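Local coordinates for protein transcriptional activator, putative (PDB 1RTW) that is of unknown precise function but is named a putative transcriptional activator and belongs to the all-helical TENA/THI-4/PQQC family, at residues F36-V47 against F83-L94. Numbering follows the deposited sequence.
Sequences FEKWLVNDYYFV and FEKKAQELGISL
Phe-83 pushes its ring as a knob into a hole on helix 33-60 formed by Leu-40, Asp-43, Tyr-44 and Val-47. Tyr-44 CA lies over the ring face, a CH-pi contact 4.1 Å from the centroid. The rings of Trp-39 and Tyr-44 complete an aromatic cluster, each inclined obliquely to Phe-83; Phe-152 adds an edge-to-face neighbour from helix 150-157. Leu-40 and Phe-83 slide past each other, CD1 to CD1 at 3.8 Å, while CD2 of Leu-40 meets Ile-92 CD1 at 3.6 Å.

Past the Schellman turn at Gly-91, the chain doubles back along helix 33-60, laying Ile-92 CG1 against the carboxylate end of Glu-37. Leu-94 CD1 sits over one face of the Tyr-44 ring, 3.9 Å from its centroid. A chi1 of 178° turns that ring away from its own backbone N, and Tyr-44 OH donates to the anti lone pair of Glu-84 OE2 at 2.7 Å. A water donates to both Val-41 O and Leu-94 O, bridging the backbones. Apolar packing thus joins helix 33-60 to the end of helix 66-89 and the loop after it, and the phenol-carboxylate bond, probably strengthened by the negative charge of Glu-84, helps hold the ring's outer end.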
ATOM      1  N   PHE B  36      11.316  29.124 -17.089  1.00 29.48           N
ATOM      2  CA  PHE B  36      11.773  28.769 -15.757  1.00 28.68           C
ATOM      3  C   PHE B  36      10.582  28.634 -14.811  1.00 28.66           C
ATOM      4  O   PHE B  36      10.552  27.732 -13.969  1.00 29.48           O
ATOM      5  CB  PHE B  36      12.749  29.810 -15.193  1.00 26.40           C
ATOM      6  CG  PHE B  36      13.178  29.519 -13.790  1.00 23.99           C
ATOM      7  CD1 PHE B  36      14.175  28.577 -13.538  1.00 22.23           C
ATOM      8  CD2 PHE B  36      12.530  30.119 -12.713  1.00 22.80           C
ATOM      9  CE1 PHE B  36      14.511  28.232 -12.237  1.00 21.38           C
ATOM     10  CE2 PHE B  36      12.860  29.777 -11.404  1.00 22.96           C
ATOM     11  CZ  PHE B  36      13.853  28.829 -11.169  1.00 21.78           C
ATOM     12  N   GLU B  37       9.610  29.535 -14.941  1.00 28.29           N
ATOM     13  CA  GLU B  37       8.434  29.497 -14.082  1.00 28.10           C
ATOM     14  C   GLU B  37       7.664  28.195 -14.243  1.00 27.95           C
ATOM     15  O   GLU B  37       7.267  27.577 -13.255  1.00 29.29           O
ATOM     16  CB  GLU B  37       7.519  30.692 -14.346  1.00 27.99           C
ATOM     17  CG  GLU B  37       6.229  30.652 -13.534  1.00 32.21           C
ATOM     18  CD  GLU B  37       5.454  31.976 -13.528  1.00 37.25           C
ATOM     19  OE1 GLU B  37       6.079  33.060 -13.625  1.00 39.14           O
ATOM     20  OE2 GLU B  37       4.212  31.926 -13.392  1.00 36.34           O
ATOM     21  N   LYS B  38       7.469  27.776 -15.487  1.00 26.39           N
ATOM     22  CA  LYS B  38       6.752  26.543 -15.772  1.00 26.06           C
ATOM     23  C   LYS B  38       7.505  25.346 -15.185  1.00 23.56           C
ATOM     24  O   LYS B  38       6.896  24.446 -14.610  1.00 22.64           O
ATOM     25  CB  LYS B  38       6.549  26.379 -17.284  1.00 30.34           C
ATOM     26  CG  LYS B  38       5.643  25.224 -17.666  1.00 36.39           C
ATOM     27  CD  LYS B  38       5.093  25.397 -19.065  1.00 42.44           C
ATOM     28  CE  LYS B  38       4.120  26.565 -19.141  1.00 45.58           C
ATOM     29  NZ  LYS B  38       2.933  26.337 -18.263  1.00 49.24           N
ATOM     30  N   TRP B  39       8.830  25.348 -15.306  1.00 20.58           N
ATOM     31  CA  TRP B  39       9.626  24.263 -14.754  1.00 20.29           C
ATOM     32  C   TRP B  39       9.499  24.241 -13.235  1.00 19.34           C
ATOM     33  O   TRP B  39       9.375  23.180 -12.640  1.00 20.69           O
ATOM     34  CB  TRP B  39      11.108  24.385 -15.139  1.00 18.17           C
ATOM     35  CG  TRP B  39      11.972  23.426 -14.347  1.00 19.08           C
ATOM     36  CD1 TRP B  39      12.169  22.097 -14.600  1.00 18.39           C
ATOM     37  CD2 TRP B  39      12.660  23.703 -13.116  1.00 19.86           C
ATOM     38  NE1 TRP B  39      12.921  21.530 -13.602  1.00 19.39           N
ATOM     39  CE2 TRP B  39      13.235  22.491 -12.678  1.00 19.24           C
ATOM     40  CE3 TRP B  39      12.837  24.858 -12.339  1.00 18.49           C
ATOM     41  CZ2 TRP B  39      13.978  22.399 -11.486  1.00 19.85           C
ATOM     42  CZ3 TRP B  39      13.577  24.764 -11.153  1.00 18.75           C
ATOM     43  CH2 TRP B  39      14.137  23.543 -10.741  1.00 17.97           C
ATOM     44  N   LEU B  40       9.528  25.425 -12.627  1.00 19.01           N
ATOM     45  CA  LEU B  40       9.436  25.583 -11.181  1.00 17.67           C
ATOM     46  C   LEU B  40       8.142  25.002 -10.614  1.00 16.31           C
ATOM     47  O   LEU B  40       8.178  24.164  -9.714  1.00 16.68           O
ATOM     48  CB  LEU B  40       9.544  27.067 -10.817  1.00 18.55           C
ATOM     49  CG  LEU B  40       9.774  27.421  -9.353  1.00 17.26           C
ATOM     50  CD1 LEU B  40      11.228  27.195  -8.997  1.00 18.19           C
ATOM     51  CD2 LEU B  40       9.399  28.858  -9.110  1.00 18.27           C
ATOM     52  N   VAL B  41       7.006  25.443 -11.147  1.00 14.96           N
ATOM     53  CA  VAL B  41       5.689  24.972 -10.709  1.00 14.50           C
ATOM     54  C   VAL B  41       5.577  23.450 -10.803  1.00 14.20           C
ATOM     55  O   VAL B  41       5.070  22.795  -9.898  1.00 13.81           O
ATOM     56  CB  VAL B  41       4.568  25.613 -11.570  1.00 15.63           C
ATOM     57  CG1 VAL B  41       3.229  25.007 -11.256  1.00 14.86           C
ATOM     58  CG2 VAL B  41       4.517  27.133 -11.337  1.00 15.24           C
ATOM     59  N   ASN B  42       6.083  22.887 -11.892  1.00 13.11           N
ATOM     60  CA  ASN B  42       6.011  21.452 -12.090  1.00 13.50           C
ATOM     61  C   ASN B  42       7.023  20.647 -11.292  1.00 13.34           C
ATOM     62  O   ASN B  42       6.718  19.553 -10.819  1.00 12.54           O
ATOM     63  CB  ASN B  42       6.089  21.116 -13.572  1.00 14.23           C
ATOM     64  CG  ASN B  42       4.821  21.465 -14.299  1.00 15.67           C
ATOM     65  OD1 ASN B  42       3.910  20.644 -14.419  1.00 17.88           O
ATOM     66  ND2 ASN B  42       4.741  22.694 -14.781  1.00 18.22           N
ATOM     67  N   ASP B  43       8.227  21.168 -11.128  1.00 12.36           N
ATOM     68  CA  ASP B  43       9.199  20.419 -10.355  1.00 14.85           C
ATOM     69  C   ASP B  43       8.852  20.455  -8.869  1.00 14.40           C
ATOM     70  O   ASP B  43       9.138  19.517  -8.136  1.00 16.61           O
ATOM     71  CB  ASP B  43      10.615  20.922 -10.595  1.00 15.53           C
ATOM     72  CG  ASP B  43      11.642  19.826 -10.416  1.00 18.07           C
ATOM     73  OD1 ASP B  43      11.571  18.816 -11.149  1.00 16.61           O
ATOM     74  OD2 ASP B  43      12.511  19.963  -9.534  1.00 18.14           O
ATOM     75  N   TYR B  44       8.209  21.534  -8.435  1.00 15.18           N
ATOM     76  CA  TYR B  44       7.801  21.677  -7.042  1.00 14.14           C
ATOM     77  C   TYR B  44       6.804  20.566  -6.722  1.00 14.70           C
ATOM     78  O   TYR B  44       6.843  19.968  -5.643  1.00 14.37           O
ATOM     79  CB  TYR B  44       7.160  23.044  -6.825  1.00 14.66           C
ATOM     80  CG  TYR B  44       6.659  23.269  -5.427  1.00 11.73           C
ATOM     81  CD1 TYR B  44       7.543  23.340  -4.356  1.00 14.09           C
ATOM     82  CD2 TYR B  44       5.303  23.452  -5.180  1.00 14.71           C
ATOM     83  CE1 TYR B  44       7.092  23.601  -3.069  1.00 15.18           C
ATOM     84  CE2 TYR B  44       4.835  23.712  -3.896  1.00 16.05           C
ATOM     85  CZ  TYR B  44       5.738  23.787  -2.849  1.00 15.16           C
ATOM     86  OH  TYR B  44       5.279  24.065  -1.589  1.00 20.34           O
ATOM     87  N   TYR B  45       5.916  20.298  -7.678  1.00 13.99           N
ATOM     88  CA  TYR B  45       4.926  19.245  -7.551  1.00 12.86           C
ATOM     89  C   TYR B  45       5.649  17.897  -7.524  1.00 13.60           C
ATOM     90  O   TYR B  45       5.311  17.016  -6.737  1.00 13.92           O
ATOM     91  CB  TYR B  45       3.977  19.275  -8.743  1.00 14.99           C
ATOM     92  CG  TYR B  45       3.001  18.130  -8.782  1.00 12.76           C
ATOM     93  CD1 TYR B  45       3.177  17.060  -9.667  1.00 16.22           C
ATOM     94  CD2 TYR B  45       1.878  18.136  -7.971  1.00 15.91           C
ATOM     95  CE1 TYR B  45       2.239  16.025  -9.742  1.00 16.41           C
ATOM     96  CE2 TYR B  45       0.934  17.110  -8.036  1.00 20.40           C
ATOM     97  CZ  TYR B  45       1.120  16.059  -8.919  1.00 18.57           C
ATOM     98  OH  TYR B  45       0.173  15.059  -8.953  1.00 22.35           O
ATOM     99  N   PHE B  46       6.666  17.755  -8.364  1.00 11.90           N
ATOM    100  CA  PHE B  46       7.416  16.510  -8.407  1.00 12.22           C
ATOM    101  C   PHE B  46       8.149  16.253  -7.088  1.00 10.85           C
ATOM    102  O   PHE B  46       8.128  15.147  -6.576  1.00 11.23           O
ATOM    103  CB  PHE B  46       8.424  16.513  -9.570  1.00 11.37           C
ATOM    104  CG  PHE B  46       9.237  15.246  -9.666  1.00 15.30           C
ATOM    105  CD1 PHE B  46       8.701  14.102 -10.258  1.00 15.04           C
ATOM    106  CD2 PHE B  46      10.496  15.165  -9.082  1.00 15.17           C
ATOM    107  CE1 PHE B  46       9.408  12.894 -10.253  1.00 19.10           C
ATOM    108  CE2 PHE B  46      11.214  13.952  -9.072  1.00 18.84           C
ATOM    109  CZ  PHE B  46      10.666  12.818  -9.655  1.00 15.31           C
ATOM    110  N   VAL B  47       8.785  17.285  -6.541  1.00 11.91           N
ATOM    111  CA  VAL B  47       9.547  17.147  -5.296  1.00 11.09           C
ATOM    112  C   VAL B  47       8.665  16.683  -4.144  1.00 13.41           C
ATOM    113  O   VAL B  47       9.041  15.784  -3.389  1.00 13.09           O
ATOM    114  CB  VAL B  47      10.270  18.467  -4.937  1.00 10.64           C
ATOM    115  CG1 VAL B  47      10.863  18.389  -3.543  1.00  8.78           C
ATOM    116  CG2 VAL B  47      11.365  18.769  -5.971  1.00  6.38           C
ATOM    117  N   PHE B  83      12.137  25.962  -3.039  1.00 29.59           N
ATOM    118  CA  PHE B  83      11.198  26.296  -4.104  1.00 27.97           C
ATOM    119  C   PHE B  83      10.290  27.433  -3.649  1.00 28.98           C
ATOM    120  O   PHE B  83      10.012  28.355  -4.408  1.00 29.15           O
ATOM    121  CB  PHE B  83      10.334  25.086  -4.480  1.00 22.80           C
ATOM    122  CG  PHE B  83      10.952  24.181  -5.503  1.00 19.72           C
ATOM    123  CD1 PHE B  83      10.522  24.218  -6.825  1.00 19.19           C
ATOM    124  CD2 PHE B  83      11.938  23.264  -5.147  1.00 17.46           C
ATOM    125  CE1 PHE B  83      11.063  23.358  -7.782  1.00 17.87           C
ATOM    126  CE2 PHE B  83      12.486  22.399  -6.097  1.00 18.14           C
ATOM    127  CZ  PHE B  83      12.043  22.450  -7.423  1.00 15.63           C
ATOM    128  N   GLU B  84       9.835  27.360  -2.405  1.00 29.75           N
ATOM    129  CA  GLU B  84       8.945  28.371  -1.845  1.00 32.39           C
ATOM    130  C   GLU B  84       9.570  29.757  -1.711  1.00 33.90           C
ATOM    131  O   GLU B  84       8.905  30.758  -1.970  1.00 33.43           O
ATOM    132  CB  GLU B  84       8.406  27.892  -0.500  1.00 30.72           C
ATOM    133  CG  GLU B  84       7.467  26.703  -0.628  1.00 28.53           C
ATOM    134  CD  GLU B  84       7.452  25.807   0.600  1.00 28.64           C
ATOM    135  OE1 GLU B  84       8.138  26.116   1.604  1.00 28.56           O
ATOM    136  OE2 GLU B  84       6.752  24.775   0.549  1.00 26.63           O
ATOM    137  N   LYS B  85      10.840  29.808  -1.311  1.00 37.18           N
ATOM    138  CA  LYS B  85      11.556  31.075  -1.153  1.00 41.04           C
ATOM    139  C   LYS B  85      11.616  31.722  -2.533  1.00 42.13           C
ATOM    140  O   LYS B  85      11.029  32.785  -2.762  1.00 43.02           O
ATOM    141  CB  LYS B  85      12.986  30.830  -0.642  1.00 43.42           C
ATOM    142  CG  LYS B  85      13.567  31.972   0.195  1.00 45.46           C
ATOM    143  CD  LYS B  85      15.092  31.935   0.218  1.00 48.29           C
ATOM    144  CE  LYS B  85      15.655  32.326  -1.145  1.00 50.81           C
ATOM    145  NZ  LYS B  85      17.110  32.047  -1.308  1.00 51.76           N
ATOM    146  N   LYS B  86      12.242  31.010  -3.466  1.00 40.92           N
ATOM    147  CA  LYS B  86      12.402  31.467  -4.839  1.00 39.27           C
ATOM    148  C   LYS B  86      11.088  31.955  -5.442  1.00 38.40           C
ATOM    149  O   LYS B  86      11.062  32.940  -6.173  1.00 38.18           O
ATOM    150  CB  LYS B  86      12.978  30.340  -5.693  1.00 37.82           C
ATOM    151  CG  LYS B  86      13.481  30.794  -7.035  1.00 38.36           C
ATOM    152  CD  LYS B  86      14.621  31.770  -6.846  1.00 41.54           C
ATOM    153  CE  LYS B  86      15.120  32.319  -8.167  1.00 41.97           C
ATOM    154  NZ  LYS B  86      16.181  33.337  -7.942  1.00 41.25           N
ATOM    155  N   ALA B  87       9.993  31.284  -5.105  1.00 38.43           N
ATOM    156  CA  ALA B  87       8.688  31.665  -5.624  1.00 40.19           C
ATOM    157  C   ALA B  87       8.173  32.989  -5.041  1.00 41.79           C
ATOM    158  O   ALA B  87       7.436  33.719  -5.703  1.00 41.63           O
ATOM    159  CB  ALA B  87       7.696  30.558  -5.395  1.00 38.68           C
ATOM    160  N   GLN B  88       8.524  33.264  -3.789  1.00 44.07           N
ATOM    161  CA  GLN B  88       8.135  34.510  -3.131  1.00 47.79           C
ATOM    162  C   GLN B  88       8.857  35.696  -3.782  1.00 47.31           C
ATOM    163  O   GLN B  88       8.250  36.725  -4.096  1.00 47.92           O
ATOM    164  CB  GLN B  88       8.517  34.463  -1.652  1.00 49.74           C
ATOM    165  CG  GLN B  88       7.368  34.157  -0.719  1.00 54.78           C
ATOM    166  CD  GLN B  88       6.251  35.196  -0.782  1.00 57.68           C
ATOM    167  OE1 GLN B  88       6.500  36.403  -0.874  1.00 60.13           O
ATOM    168  NE2 GLN B  88       5.010  34.727  -0.720  1.00 59.42           N
ATOM    169  N   GLU B  89      10.165  35.532  -3.947  1.00 45.95           N
ATOM    170  CA  GLU B  89      11.040  36.534  -4.543  1.00 46.14           C
ATOM    171  C   GLU B  89      10.637  36.866  -5.971  1.00 46.21           C
ATOM    172  O   GLU B  89      10.795  38.002  -6.415  1.00 48.06           O
ATOM    173  CB  GLU B  89      12.485  36.035  -4.512  1.00 45.67           C
ATOM    174  CG  GLU B  89      12.940  35.623  -3.115  1.00 47.53           C
ATOM    175  CD  GLU B  89      14.371  35.114  -3.070  1.00 49.38           C
ATOM    176  OE1 GLU B  89      15.046  35.351  -2.044  1.00 51.66           O
ATOM    177  OE2 GLU B  89      14.821  34.475  -4.046  1.00 48.99           O
ATOM    178  N   LEU B  90      10.093  35.879  -6.674  1.00 44.31           N
ATOM    179  CA  LEU B  90       9.656  36.058  -8.049  1.00 43.78           C
ATOM    180  C   LEU B  90       8.162  36.369  -8.165  1.00 43.66           C
ATOM    181  O   LEU B  90       7.643  36.502  -9.273  1.00 43.54           O
ATOM    182  CB  LEU B  90       9.988  34.808  -8.867  1.00 43.61           C
ATOM    183  CG  LEU B  90      11.273  34.740  -9.697  1.00 43.84           C
ATOM    184  CD1 LEU B  90      12.455  35.324  -8.953  1.00 42.66           C
ATOM    185  CD2 LEU B  90      11.532  33.292 -10.089  1.00 43.08           C
ATOM    186  N   GLY B  91       7.477  36.476  -7.026  1.00 43.55           N
ATOM    187  CA  GLY B  91       6.047  36.763  -7.026  1.00 43.70           C
ATOM    188  C   GLY B  91       5.270  35.783  -7.888  1.00 44.21           C
ATOM    189  O   GLY B  91       4.306  36.143  -8.572  1.00 41.91           O
ATOM    190  N   ILE B  92       5.706  34.529  -7.846  1.00 45.40           N
ATOM    191  CA  ILE B  92       5.106  33.464  -8.630  1.00 44.35           C
ATOM    192  C   ILE B  92       4.301  32.494  -7.761  1.00 41.96           C
ATOM    193  O   ILE B  92       4.637  32.246  -6.604  1.00 40.84           O
ATOM    194  CB  ILE B  92       6.212  32.753  -9.476  1.00 47.17           C
ATOM    195  CG1 ILE B  92       5.741  31.398 -10.012  1.00 49.24           C
ATOM    196  CG2 ILE B  92       7.504  32.640  -8.675  1.00 48.30           C
ATOM    197  CD1 ILE B  92       6.099  30.214  -9.131  1.00 51.83           C
ATOM    198  N   SER B  93       3.199  32.002  -8.316  1.00 40.59           N
ATOM    199  CA  SER B  93       2.320  31.072  -7.618  1.00 40.06           C
ATOM    200  C   SER B  93       2.603  29.613  -7.973  1.00 38.99           C
ATOM    201  O   SER B  93       2.763  29.267  -9.149  1.00 38.72           O
ATOM    202  CB  SER B  93       0.861  31.390  -7.928  1.00 39.81           C
ATOM    203  OG  SER B  93       0.020  30.360  -7.440  1.00 42.84           O
ATOM    204  N   LEU B  94       2.606  28.761  -6.950  1.00 37.24           N
ATOM    205  CA  LEU B  94       2.874  27.331  -7.118  1.00 35.13           C
ATOM    206  C   LEU B  94       1.592  26.509  -7.125  1.00 35.36           C
ATOM    207  O   LEU B  94       1.633  25.286  -7.231  1.00 36.21           O
ATOM    208  CB  LEU B  94       3.785  26.839  -5.986  1.00 32.87           C
ATOM    209  CG  LEU B  94       5.158  27.511  -5.848  1.00 31.35           C
ATOM    210  CD1 LEU B  94       5.703  27.359  -4.441  1.00 29.71           C
ATOM    211  CD2 LEU B  94       6.127  26.947  -6.853  1.00 29.46           C
TER
HETATM  212  O   HOH W   1       3.479  23.159  -7.885  1.00 17.47           O